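Local coordinates for protein R.MvaI (Kocuria varians, PDB 2OA9) that cuts double-stranded DNA as a restriction endonuclease, working as a monomer that recognizes its target sequence asymmetrically, at residues L134-F137 and M143-N146; N109-S114 and D120-I125. One frame throughout, in Å; residues are numbered along the deposited sequence.

Contact 1 of 2, residues L134-F137 and M143-N146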
loop_
_atom_site.group_PDB
_atom_site.type_symbol
_atom_site.label_atom_id
_atom_site.label_comp_id
_atom_site.label_asym_id
_atom_site.label_seq_id
_atom_site.Cartn_x
_atom_site.Cartn_y
_atom_site.Cartn_z
ATOM N N LEU A 134 6.529 -9.221 15.178
ATOM C CA LEU A 134 6.709 -10.442 14.389
ATOM C C LEU A 134 6.919 -11.635 15.306
ATOM O O LEU A 134 7.944 -11.718 15.982
ATOM C CB LEU A 134 7.897 -10.278 13.421
ATOM C CG LEU A 134 8.215 -11.467 12.510
ATOM C CD1 LEU A 134 7.101 -11.659 11.549
ATOM C CD2 LEU A 134 9.472 -11.232 11.789
ATOM N N GLU A 135 5.970 -12.572 15.296
ATOM C CA GLU A 135 6.099 -13.831 15.969
ATOM C C GLU A 135 6.707 -14.900 15.081
ATOM O O GLU A 135 6.309 -15.034 13.916
ATOM C CB GLU A 135 4.710 -14.305 16.430
ATOM C CG GLU A 135 4.001 -13.396 17.421
ATOM C CD GLU A 135 2.589 -13.866 17.770
ATOM O OE1 GLU A 135 1.896 -14.506 16.934
ATOM O OE2 GLU A 135 2.174 -13.531 18.899
ATOM N N VAL A 136 7.647 -15.652 15.649
ATOM C CA VAL A 136 8.362 -16.697 14.936
ATOM C C VAL A 136 8.116 -18.007 15.653
ATOM O O VAL A 136 8.265 -18.096 16.866
ATOM C CB VAL A 136 9.859 -16.401 14.824
ATOM C CG1 VAL A 136 10.511 -17.372 13.916
ATOM C CG2 VAL A 136 10.133 -14.957 14.322
ATOM N N PHE A 137 7.749 -19.015 14.874
ATOM C CA PHE A 137 7.421 -20.332 15.372
ATOM C C PHE A 137 8.319 -21.342 14.708
ATOM O O PHE A 137 8.608 -21.254 13.504
ATOM C CB PHE A 137 5.969 -20.700 15.016
ATOM C CG PHE A 137 4.938 -19.743 15.541
ATOM C CD1 PHE A 137 4.239 -20.000 16.699
ATOM C CD2 PHE A 137 4.640 -18.591 14.833
ATOM C CE1 PHE A 137 3.275 -19.117 17.166
ATOM C CE2 PHE A 137 3.696 -17.689 15.322
ATOM C CZ PHE A 137 3.040 -17.941 16.469
ATOM N N MET A 143 6.396 -20.958 19.799
ATOM C CA MET A 143 6.682 -19.537 19.512
ATOM C C MET A 143 7.993 -19.178 20.198
ATOM O O MET A 143 8.052 -19.002 21.414
ATOM C CB MET A 143 5.545 -18.649 20.026
ATOM C CG MET A 143 4.977 -17.627 19.119
ATOM S SD MET A 143 4.827 -15.996 19.830
ATOM C CE MET A 143 6.570 -15.651 19.668
ATOM N N ILE A 144 9.043 -19.091 19.405
ATOM C CA ILE A 144 10.412 -19.014 19.928
ATOM C C ILE A 144 10.860 -17.572 20.078
ATOM O O ILE A 144 11.876 -17.310 20.732
ATOM C CB ILE A 144 11.433 -19.893 19.127
ATOM C CG1 ILE A 144 11.406 -19.528 17.647
ATOM C CG2 ILE A 144 11.162 -21.411 19.335
ATOM C CD1 ILE A 144 12.463 -20.151 16.809
ATOM N N ASP A 145 10.147 -16.631 19.464
ATOM C CA ASP A 145 10.640 -15.247 19.422
ATOM C C ASP A 145 9.531 -14.322 19.019
ATOM O O ASP A 145 8.923 -14.542 17.970
ATOM C CB ASP A 145 11.769 -15.196 18.383
ATOM C CG ASP A 145 12.501 -13.858 18.289
ATOM O OD1 ASP A 145 12.366 -12.993 19.165
ATOM O OD2 ASP A 145 13.339 -13.651 17.375
ATOM N N ASN A 146 9.328 -13.259 19.785
ATOM C CA ASN A 146 8.434 -12.169 19.395
ATOM C C ASN A 146 9.096 -10.808 19.676
ATOM O O ASN A 146 8.420 -9.794 19.901
ATOM C CB ASN A 146 7.059 -12.309 20.054
ATOM C CG ASN A 146 7.107 -12.133 21.520
ATOM O OD1 ASN A 146 8.172 -12.112 22.146
ATOM N ND2 ASN A 146 5.913 -12.018 22.104
HETATM O O HOH W 1 3.474 -11.970 20.521
#
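Val136 is faced by two residues of the neighbouring strand, Ile144 and Asp145, so one extra residue is accommodated where the pairing would otherwise run on evenly. This is a classic beta bulge in an antiparallel hairpin formed by strands 131-138 and 143-151, and it lies at the edge of a three-stranded sheet. Two backbone bonds grip Val136 from the bulged strand: its N donates to Asp145 O at 2.9 Å, while its O accepts from Ile144 N at 2.8 Å. The bulge shifts the register by one, and beyond it Phe137 faces Met143 as a non-hydrogen-bonded pair.

Phe137 and Met143 share a face of the sheet. The methionine chain, bent along its length, carries its sulfur on toward Glu135; how closely its inner carbons pack on the ring is doubtful in the model. SD stands 4.8 Å from the centroid of the Phe137 ring, 35° off the normal, an oblique Met-aromatic contact. The same sulfur rests against the glutamate stem, Met143 SD lying 3.6 Å from Glu135 CG, where the two side chains cross at about a right angle.

On the other face, Val136 CB and Asp145 CB lie 4.2 Å apart across the hairpin. The carboxylate of Asp145 is held by Ser147 and Tyr91, the latter on helix 83-91, which packs against this side. Glu135 divides its two oxygens: OE1 forms a salt bridge with Lys122 of the adjoining strand, whereas OE2 accepts a 2.6 Å hydrogen bond from a water that in turn accepts one from Asn146 ND2 at 2.9 Å.

Contact 2 of 2, residues N109-S114 and D120-I125; sequences NRKTNS and DFKIDI. With CD (cadmium ion), chain G.
The loop between strands 100-106 and 119-126 folds back along the latter, where Thr112 grips Phe121 at both ends of its backbone. Thr112 N donates to Phe121 O at 2.9 Å. Phe121 N donates to Thr112 OG1, also at 2.9 Å, because chi1 of 60° sets the hydroxyl between the threonine's own N and carbonyl carbon; the same oxygen lies at the edge of the Phe121 ring. A side-chain oxygen thus does the work of a strand carbonyl, and an irregular segment borders the three-stranded antiparallel sheet without becoming a strand of it. Without the hydroxyl, as with an alanine here, Phe121 N is likely to lose its acceptor, and the water between OG1 and Asp120 OD1 one of its partners. That water gives Asp120 OD1 a 2.8 Å bond, and Lys139 adds a salt bridge. A second water joins Asp120 OD2 to Lys111 NZ, whose direct salt bridge is to Asp141. Lys122 lays CG 3.6 Å from Arg110 O before turning its ammonium to Glu135. Farther along, Asp124 chelates cadmium through OD1 (2.3 Å) and OD2 (2.6 Å), and a water that also coordinates the metal donates to Ile125 O; both residues bind calcium in another structure of the protein.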
loop_
_atom_site.group_PDB
_atom_site.type_symbol
_atom_site.label_atom_id
_atom_site.label_comp_id
_atom_site.label_asym_id
_atom_site.label_seq_id
_atom_site.Cartn_x
_atom_site.Cartn_y
_atom_site.Cartn_z
ATOM N N ASN A 109 -3.650 -12.838 10.851
ATOM C CA ASN A 109 -4.807 -13.684 11.134
ATOM C C ASN A 109 -4.459 -15.176 11.229
ATOM O O ASN A 109 -5.171 -15.953 11.902
ATOM C CB ASN A 109 -5.887 -13.441 10.083
ATOM C CG ASN A 109 -5.470 -13.853 8.675
ATOM O OD1 ASN A 109 -4.356 -13.612 8.266
ATOM N ND2 ASN A 109 -6.410 -14.451 7.910
ATOM N N ARG A 110 -3.396 -15.584 10.538
ATOM C CA ARG A 110 -2.948 -16.977 10.495
ATOM C C ARG A 110 -1.444 -16.957 10.528
ATOM O O ARG A 110 -0.830 -15.973 10.102
ATOM C CB ARG A 110 -3.321 -17.639 9.155
ATOM C CG ARG A 110 -4.631 -17.221 8.489
ATOM C CD ARG A 110 -5.154 -18.276 7.469
ATOM N NE ARG A 110 -6.495 -18.778 7.780
ATOM C CZ ARG A 110 -6.803 -19.530 8.844
ATOM N NH1 ARG A 110 -5.875 -19.912 9.724
ATOM N NH2 ARG A 110 -8.060 -19.921 9.023
ATOM N N LYS A 111 -0.847 -18.032 11.012
ATOM C CA LYS A 111 0.575 -18.293 10.792
ATOM C C LYS A 111 0.785 -18.706 9.347
ATOM O O LYS A 111 -0.076 -19.357 8.739
ATOM C CB LYS A 111 1.014 -19.505 11.593
ATOM C CG LYS A 111 1.092 -19.368 13.063
ATOM C CD LYS A 111 2.034 -20.466 13.622
ATOM C CE LYS A 111 1.499 -21.869 13.470
ATOM N NZ LYS A 111 2.293 -22.856 14.256
ATOM N N THR A 112 1.987 -18.472 8.849
ATOM C CA THR A 112 2.412 -18.991 7.558
ATOM C C THR A 112 2.634 -20.475 7.685
ATOM O O THR A 112 2.698 -21.012 8.787
ATOM C CB THR A 112 3.715 -18.329 7.057
ATOM O OG1 THR A 112 4.815 -18.555 7.981
ATOM C CG2 THR A 112 3.563 -16.785 6.912
ATOM N N ASN A 113 2.701 -21.154 6.535
ATOM C CA ASN A 113 3.016 -22.591 6.518
ATOM C C ASN A 113 3.864 -23.008 5.304
ATOM O O ASN A 113 3.545 -23.977 4.621
ATOM C CB ASN A 113 1.737 -23.446 6.619
ATOM C CG ASN A 113 2.004 -24.818 7.217
ATOM O OD1 ASN A 113 1.608 -25.115 8.346
ATOM N ND2 ASN A 113 2.698 -25.648 6.478
ATOM N N SER A 114 4.970 -22.303 5.068
ATOM C CA SER A 114 5.817 -22.561 3.896
ATOM C C SER A 114 6.757 -23.744 4.129
ATOM O O SER A 114 7.438 -23.853 5.152
ATOM C CB SER A 114 6.659 -21.321 3.493
ATOM O OG SER A 114 7.689 -21.643 2.533
ATOM N N ASP A 120 7.877 -20.616 10.854
ATOM C CA ASP A 120 6.612 -19.999 10.450
ATOM C C ASP A 120 6.459 -18.664 11.179
ATOM O O ASP A 120 7.122 -18.401 12.156
ATOM C CB ASP A 120 5.430 -20.879 10.774
ATOM C CG ASP A 120 5.459 -22.197 10.049
ATOM O OD1 ASP A 120 5.902 -22.231 8.892
ATOM O OD2 ASP A 120 5.053 -23.224 10.615
ATOM N N PHE A 121 5.612 -17.802 10.632
ATOM C CA PHE A 121 5.570 -16.413 11.045
ATOM C C PHE A 121 4.129 -15.952 11.185
ATOM O O PHE A 121 3.286 -16.363 10.410
ATOM C CB PHE A 121 6.285 -15.489 10.052
ATOM C CG PHE A 121 7.698 -15.858 9.799
ATOM C CD1 PHE A 121 8.720 -15.318 10.575
ATOM C CD2 PHE A 121 8.032 -16.752 8.798
ATOM C CE1 PHE A 121 10.035 -15.672 10.368
ATOM C CE2 PHE A 121 9.360 -17.106 8.585
ATOM C CZ PHE A 121 10.344 -16.574 9.375
ATOM N N LYS A 122 3.901 -15.019 12.122
ATOM C CA LYS A 122 2.614 -14.322 12.257
ATOM C C LYS A 122 2.863 -12.911 12.773
ATOM O O LYS A 122 3.791 -12.671 13.534
ATOM C CB LYS A 122 1.697 -15.092 13.177
ATOM C CG LYS A 122 0.256 -14.550 13.179
ATOM C CD LYS A 122 -0.731 -15.564 13.786
ATOM C CE LYS A 122 -0.466 -16.005 15.191
ATOM N NZ LYS A 122 -0.658 -14.942 16.192
ATOM N N ILE A 123 2.023 -11.956 12.417
ATOM C CA ILE A 123 2.069 -10.628 13.045
ATOM C C ILE A 123 1.056 -10.585 14.193
ATOM O O ILE A 123 -0.051 -11.116 14.105
ATOM C CB ILE A 123 1.751 -9.516 12.035
ATOM C CG1 ILE A 123 2.674 -9.597 10.795
ATOM C CG2 ILE A 123 1.816 -8.119 12.707
ATOM C CD1 ILE A 123 4.110 -9.297 11.090
ATOM N N ASP A 124 1.467 -10.042 15.320
ATOM C CA ASP A 124 0.559 -9.798 16.439
ATOM C C ASP A 124 0.648 -8.330 16.851
ATOM O O ASP A 124 1.732 -7.758 16.984
ATOM C CB ASP A 124 0.782 -10.763 17.645
ATOM C CG ASP A 124 -0.333 -10.726 18.624
ATOM O OD1 ASP A 124 -1.482 -11.106 18.261
ATOM O OD2 ASP A 124 -0.187 -10.276 19.786
ATOM N N ILE A 125 -0.500 -7.716 17.097
ATOM C CA ILE A 125 -0.523 -6.336 17.543
ATOM C C ILE A 125 -0.485 -6.291 19.067
ATOM O O ILE A 125 -1.386 -6.753 19.738
ATOM C CB ILE A 125 -1.755 -5.549 16.991
ATOM C CG1 ILE A 125 -2.005 -5.782 15.504
ATOM C CG2 ILE A 125 -1.560 -4.062 17.271
ATOM C CD1 ILE A 125 -0.897 -5.319 14.520
HETATM CD CD CD G . -2.633 -10.992 20.236
HETATM O O HOH W 2 1.089 -15.176 8.524
HETATM O O HOH W 3 4.685 -23.610 13.069
HETATM O O HOH W 4 6.528 -20.279 6.929
HETATM O O HOH W 5 -2.987 -8.792 20.061
#

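Contact 1 lies within the three-stranded sheet, pairing its middle strand with one edge strand; contact 2 lays a loop along the other edge strand. Four of the eight touching residues are buried in contact 1 and two of eight in contact 2, which is thus the more surface-like. Contact 1 relies on regular strand pairing interrupted by a bulge, with sulfur and aromatic packing on one face; contact 2 keeps one backbone bond and adds a threonine hydroxyl and bridging waters. They meet where strands 119-126 and 131-138 adjoin: a salt bridge joins them, the Phe137 ring packs on Lys111, and Glu135 packs against the metal-binding Asp124.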